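Local coordinates for protein RsfP (PDB 4GLJ) that probably catalyses the phosphorolysis of methylthioadenosine, releasing adenine and a methylthioribose phosphate, and binds the dye rhodamine B, at residues Glu75-Tyr78 with Arg79-Tyr83; Leu277-Val281 with Glu282-Ala286. One frame throughout, in Å; residues are numbered along the deposited sequence.

Contact 1: residues Glu75-Tyr78 with Arg79-Tyr83; sequences EVPY and RANIY
Asn81 folds back from the first turn of helix 78-87 onto Pro77, the N-cap residue, in a protein of the phosphorylase superfamily. Pro77 is also the centre of an inverse gamma turn, whose closing bond from Tyr78 N to Val76 O is weak. Followed outward, the Asn81 side chain runs past the Pro77 carbonyl oxygen. Its CB lies 3.6 Å from Pro77 O and almost as near to Tyr78 O; its CG comes closer, 3.3 Å from Pro77 O. At the tip the amide splits its contacts: OD1 faces the proline ring, 3.8 Å from Pro77 CG, while ND2 turns to the methyl CG1 of Val76 at 3.6 Å. With CG placed beside the backbone N (chi1 -72°), the side chain stays on the proline side of the helix start. Both polar atoms are hydrogen-bonded outside this turn, OD1 taking the backbone N of Ser46, which ties the helix start to the loop after strand 33-36.

Beneath the side chain, Asn81 N donates to Pro77 O at 3.0 Å and Ile82 N to Tyr78 O at 3.2 Å; these two bonds, each from residue i+4 back to residue i, open the helix. Ala80 CB adds a looser apolar touch on Pro77 CB. The Tyr78 side chain packs on helix 200-209, against Pro202, Glu203 and Leu206, and its OH is hydrogen-bonded to Pro73 O, whose residue lines a rhodamine B pocket. Val76 joins the two sides of the turn: the same CG1 that meets the Asn81 amide sits 3.7 Å above the centre of the Tyr78 ring.

Contact 2: residues Leu277-Val281 with Glu282-Ala286; sequences LVTPV and EAMSA. With RHB (N-[9-(2-carboxyphenyl)-6-(diethylamino)-3H-xanthen-3-ylidene]-N-ethylethanaminium), chain B.
Met284 crosses Thr279 at a slant, its CG against the methyl CG2 of Thr279 at 3.7 Å. Its chain is extended beyond CG (chi2 168°, chi3 -174°), which carries the terminal CE past SD to three neighbours. CE lies 3.6 Å from Thr279 O, meets Leu277 CD1 tip to tip at 3.9 Å, and is flanked by Val281 CG2 at 4.0 Å. Thus one buried methionine gathers the apolar side of an otherwise largely exposed turn.

The backbone beneath is a short 3-10 turn. Ala283 N donates to Pro280 O at 2.9 Å and Met284 N to Val281 O at 3.0 Å; each bond spans three residues, the mark of 3-10 winding. Ala283 CB rests on Pro280 CD and also approaches Thr279 CG2. At another corner of the same proline ring, Glu282, its chain bent back beyond CG, brings OE1 to within 3.3 Å of Pro280 CB.

Val278 points elsewhere, its CG2 lying 3.2 Å from the carboxylate oxygen O2 of a rhodamine B assigned to chain B, so the segment also borders a bound dye. Thr279 OG1 is hydrogen-bonded to Val134 N, and backbone bonds from Val278 and Thr279 to Val134 hold this segment to the loop between strand 111-119 and helix 145-157. Ser285 is the N-cap of the short C-terminal helix 286-291, so the turn lies within the connection from the long helix 237-263 to that helix.

In the fold
From the N terminus, the chain leaves strand 57-63 and runs through a loop to contact 1, where residues 75-83 turn directly into helix 78-87. Contact 2 comes much later, after helix 237-263, where residues 277-286 form a surface turn leading into helix 286-291. The two are in series, neither nested nor crossed, and each is local. Their centres lie about 23 Å apart and their nearest atoms about 10 Å, so they do not touch, although both sit on the same side of the chain's centre. Contact 1 ties a helix start into the buried body of the subunit; contact 2 shapes the surface connection near the C terminus. Tyr83 OH, bonded to Ala294 N, links the first helix to the chain's C-terminal end.

Contact 1: residues Glu75-Tyr78 with Arg79-Tyr83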
loop_
_atom_site.group_PDB
_atom_site.type_symbol
_atom_site.label_atom_id
_atom_site.label_comp_id
_atom_site.label_asym_id
_atom_site.label_seq_id
_atom_site.Cartn_x
_atom_site.Cartn_y
_atom_site.Cartn_z
ATOM N N GLU A 75 -3.963 9.647 10.669
ATOM C CA GLU A 75 -4.838 10.766 10.419
ATOM C C GLU A 75 -4.103 12.111 10.714
ATOM O O GLU A 75 -4.706 13.183 10.689
ATOM C CB GLU A 75 -6.153 10.636 11.233
ATOM C CG GLU A 75 -5.828 10.791 12.708
ATOM C CD GLU A 75 -7.072 10.479 13.596
ATOM O OE1 GLU A 75 -8.225 10.530 13.083
ATOM O OE2 GLU A 75 -6.873 10.262 14.792
ATOM N N VAL A 76 -2.811 12.056 11.005
ATOM C CA VAL A 76 -2.091 13.318 11.247
ATOM C C VAL A 76 -2.205 14.196 9.983
ATOM O O VAL A 76 -1.975 13.658 8.859
ATOM C CB VAL A 76 -0.665 12.985 11.603
ATOM C CG1 VAL A 76 0.235 14.257 11.558
ATOM C CG2 VAL A 76 -0.612 12.358 13.015
ATOM N N PRO A 77 -2.466 15.514 10.119
ATOM C CA PRO A 77 -2.563 16.268 8.892
ATOM C C PRO A 77 -1.134 16.675 8.422
ATOM O O PRO A 77 -0.700 17.874 8.553
ATOM C CB PRO A 77 -3.388 17.511 9.328
ATOM C CG PRO A 77 -2.880 17.777 10.751
ATOM C CD PRO A 77 -2.630 16.389 11.316
ATOM N N TYR A 78 -0.447 15.729 7.779
ATOM C CA TYR A 78 0.971 15.988 7.417
ATOM C C TYR A 78 1.127 17.185 6.479
ATOM O O TYR A 78 2.076 17.926 6.664
ATOM C CB TYR A 78 1.529 14.722 6.713
ATOM C CG TYR A 78 1.664 13.571 7.678
ATOM C CD1 TYR A 78 2.721 13.500 8.546
ATOM C CD2 TYR A 78 0.653 12.593 7.733
ATOM C CE1 TYR A 78 2.798 12.452 9.458
ATOM C CE2 TYR A 78 0.725 11.549 8.661
ATOM C CZ TYR A 78 1.738 11.536 9.532
ATOM O OH TYR A 78 1.845 10.524 10.419
ATOM N N ARG A 79 0.286 17.347 5.459
ATOM C CA ARG A 79 0.395 18.453 4.533
ATOM C C ARG A 79 0.163 19.819 5.179
ATOM O O ARG A 79 0.959 20.668 5.000
ATOM C CB ARG A 79 -0.546 18.266 3.344
ATOM C CG ARG A 79 -0.094 17.308 2.258
ATOM C CD ARG A 79 -1.136 17.144 1.173
ATOM N NE ARG A 79 -2.396 16.746 1.740
ATOM C CZ ARG A 79 -3.564 16.781 1.133
ATOM N NH1 ARG A 79 -3.686 17.179 -0.106
ATOM N NH2 ARG A 79 -4.612 16.394 1.797
ATOM N N ALA A 80 -0.886 19.980 5.985
ATOM C CA ALA A 80 -1.032 21.197 6.849
ATOM C C ALA A 80 0.123 21.510 7.745
ATOM O O ALA A 80 0.515 22.667 7.844
ATOM C CB ALA A 80 -2.374 21.185 7.617
ATOM N N ASN A 81 0.688 20.517 8.415
ATOM C CA ASN A 81 1.796 20.753 9.349
ATOM C C ASN A 81 3.038 21.299 8.622
ATOM O O ASN A 81 3.643 22.270 9.065
ATOM C CB ASN A 81 2.187 19.435 10.031
ATOM C CG ASN A 81 1.137 18.958 11.050
ATOM O OD1 ASN A 81 0.245 19.754 11.429
ATOM N ND2 ASN A 81 1.267 17.706 11.543
ATOM N N ILE A 82 3.360 20.695 7.479
ATOM C CA ILE A 82 4.593 21.071 6.758
ATOM C C ILE A 82 4.285 22.379 6.104
ATOM O O ILE A 82 5.128 23.256 6.117
ATOM C CB ILE A 82 4.965 19.928 5.721
ATOM C CG1 ILE A 82 5.499 18.678 6.450
ATOM C CG2 ILE A 82 6.025 20.430 4.737
ATOM C CD1 ILE A 82 6.662 18.895 7.415
ATOM N N TYR A 83 3.063 22.569 5.556
ATOM C CA TYR A 83 2.757 23.828 4.899
ATOM C C TYR A 83 2.849 24.989 5.931
ATOM O O TYR A 83 3.418 26.085 5.679
ATOM C CB TYR A 83 1.354 23.831 4.294
ATOM C CG TYR A 83 1.106 24.994 3.316
ATOM C CD1 TYR A 83 1.332 24.841 1.942
ATOM C CD2 TYR A 83 0.664 26.261 3.759
ATOM C CE1 TYR A 83 1.108 25.904 1.043
ATOM C CE2 TYR A 83 0.445 27.328 2.871
ATOM C CZ TYR A 83 0.678 27.129 1.512
ATOM O OH TYR A 83 0.509 28.167 0.616
#

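Contact 2: residues Leu277-Val281 with Glu282-Ala286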
loop_
_atom_site.group_PDB
_atom_site.type_symbol
_atom_site.label_atom_id
_atom_site.label_comp_id
_atom_site.label_asym_id
_atom_site.label_seq_id
_atom_site.Cartn_x
_atom_site.Cartn_y
_atom_site.Cartn_z
ATOM N N LEU A 277 10.217 20.476 -10.571
ATOM C CA LEU A 277 8.884 20.966 -10.927
ATOM C C LEU A 277 8.689 20.789 -12.418
ATOM O O LEU A 277 9.514 21.238 -13.207
ATOM C CB LEU A 277 8.759 22.462 -10.530
ATOM C CG LEU A 277 7.410 23.183 -10.664
ATOM C CD1 LEU A 277 6.260 22.521 -9.929
ATOM C CD2 LEU A 277 7.500 24.672 -10.221
ATOM N N VAL A 278 7.646 20.106 -12.854
ATOM C CA VAL A 278 7.461 19.896 -14.294
ATOM C C VAL A 278 6.558 21.008 -14.848
ATOM O O VAL A 278 6.810 21.531 -15.941
ATOM C CB VAL A 278 6.857 18.497 -14.598
ATOM C CG1 VAL A 278 6.443 18.363 -16.046
ATOM C CG2 VAL A 278 7.823 17.354 -14.220
ATOM N N THR A 279 5.516 21.369 -14.114
ATOM C CA THR A 279 4.551 22.355 -14.587
ATOM C C THR A 279 5.129 23.739 -14.320
ATOM O O THR A 279 5.320 24.080 -13.166
ATOM C CB THR A 279 3.244 22.262 -13.763
ATOM O OG1 THR A 279 2.793 20.918 -13.770
ATOM C CG2 THR A 279 2.141 23.252 -14.290
ATOM N N PRO A 280 5.346 24.557 -15.378
ATOM C CA PRO A 280 5.780 25.948 -15.164
ATOM C C PRO A 280 4.748 26.705 -14.321
ATOM O O PRO A 280 3.545 26.506 -14.489
ATOM C CB PRO A 280 5.815 26.535 -16.581
ATOM C CG PRO A 280 5.961 25.348 -17.482
ATOM C CD PRO A 280 5.153 24.252 -16.806
ATOM N N VAL A 281 5.210 27.555 -13.411
ATOM C CA VAL A 281 4.283 28.336 -12.586
ATOM C C VAL A 281 3.275 29.112 -13.488
ATOM O O VAL A 281 2.087 29.208 -13.176
ATOM C CB VAL A 281 5.054 29.209 -11.547
ATOM C CG1 VAL A 281 4.222 30.376 -11.009
ATOM C CG2 VAL A 281 5.563 28.326 -10.410
ATOM N N GLU A 282 3.731 29.594 -14.649
ATOM C CA GLU A 282 2.858 30.377 -15.554
ATOM C C GLU A 282 1.777 29.518 -16.190
ATOM O O GLU A 282 0.779 30.053 -16.647
ATOM C CB GLU A 282 3.662 31.116 -16.636
ATOM C CG GLU A 282 4.866 30.346 -17.141
ATOM C CD GLU A 282 6.062 30.578 -16.238
ATOM O OE1 GLU A 282 6.515 29.613 -15.559
ATOM O OE2 GLU A 282 6.523 31.750 -16.168
ATOM N N ALA A 283 1.959 28.197 -16.171
ATOM C CA ALA A 283 0.986 27.231 -16.663
ATOM C C ALA A 283 -0.036 26.832 -15.578
ATOM O O ALA A 283 -1.007 26.182 -15.904
ATOM C CB ALA A 283 1.695 25.959 -17.169
ATOM N N MET A 284 0.164 27.170 -14.296
ATOM C CA MET A 284 -0.801 26.715 -13.270
ATOM C C MET A 284 -2.085 27.529 -13.284
ATOM O O MET A 284 -2.043 28.705 -13.585
ATOM C CB MET A 284 -0.193 26.740 -11.892
ATOM C CG MET A 284 1.006 25.764 -11.788
ATOM S SD MET A 284 1.851 26.139 -10.269
ATOM C CE MET A 284 3.334 25.053 -10.351
ATOM N N SER A 285 -3.206 26.931 -12.894
ATOM C CA SER A 285 -4.410 27.719 -12.678
ATOM C C SER A 285 -4.272 28.615 -11.447
ATOM O O SER A 285 -3.366 28.371 -10.593
ATOM C CB SER A 285 -5.597 26.773 -12.471
ATOM O OG SER A 285 -5.462 26.087 -11.247
ATOM N N ALA A 286 -5.151 29.609 -11.336
ATOM C CA ALA A 286 -5.172 30.526 -10.140
ATOM C C ALA A 286 -5.353 29.681 -8.863
ATOM O O ALA A 286 -4.751 29.937 -7.767
ATOM C CB ALA A 286 -6.280 31.543 -10.232
HETATM O O2 RHB B . 10.474 17.839 -15.880
HETATM C C26 RHB B . 11.443 17.886 -15.098
HETATM C C19 RHB B . 11.933 16.652 -14.412
HETATM C C14 RHB B . 11.540 15.342 -14.681
HETATM C C15 RHB B . 12.126 14.320 -13.948
HETATM C C16 RHB B . 13.069 14.553 -12.965
HETATM C C17 RHB B . 13.445 15.846 -12.696
HETATM C C18 RHB B . 12.878 16.876 -13.431
HETATM C C9 RHB B . 10.547 14.861 -15.694
HETATM C C8 RHB B . 9.954 13.511 -15.450
HETATM C C13 RHB B . 10.290 12.749 -14.341
HETATM C C12 RHB B . 9.734 11.488 -14.109
HETATM C C11 RHB B . 8.797 10.979 -14.980
HETATM N N1 RHB B . 8.256 9.685 -14.810
HETATM C C35 RHB B . 9.431 8.883 -14.417
HETATM C C36 RHB B . 10.565 9.310 -15.334
HETATM C C22 RHB B . 7.086 9.459 -13.912
HETATM C C23 RHB B . 5.777 9.606 -14.702
HETATM C C10 RHB B . 8.495 11.738 -16.102
HETATM C C7 RHB B . 9.046 12.993 -16.332
HETATM O O1 RHB B . 8.683 13.709 -17.444
HETATM C C1 RHB B . 9.183 14.945 -17.754
HETATM C C2 RHB B . 10.110 15.576 -16.935
HETATM C C6 RHB B . 8.729 15.560 -18.911
HETATM C C5 RHB B . 9.185 16.811 -19.278
HETATM C C4 RHB B . 10.111 17.459 -18.470
HETATM C C3 RHB B . 10.574 16.843 -17.304
HETATM N N2 RHB B . 8.707 17.385 -20.470
HETATM C C24 RHB B . 7.268 17.707 -20.399
HETATM C C25 RHB B . 6.700 17.693 -21.804
HETATM C C33 RHB B . 9.512 18.569 -20.836
HETATM C C34 RHB B . 9.428 18.770 -22.337
HETATM O O3 RHB B . 12.063 18.946 -14.886
#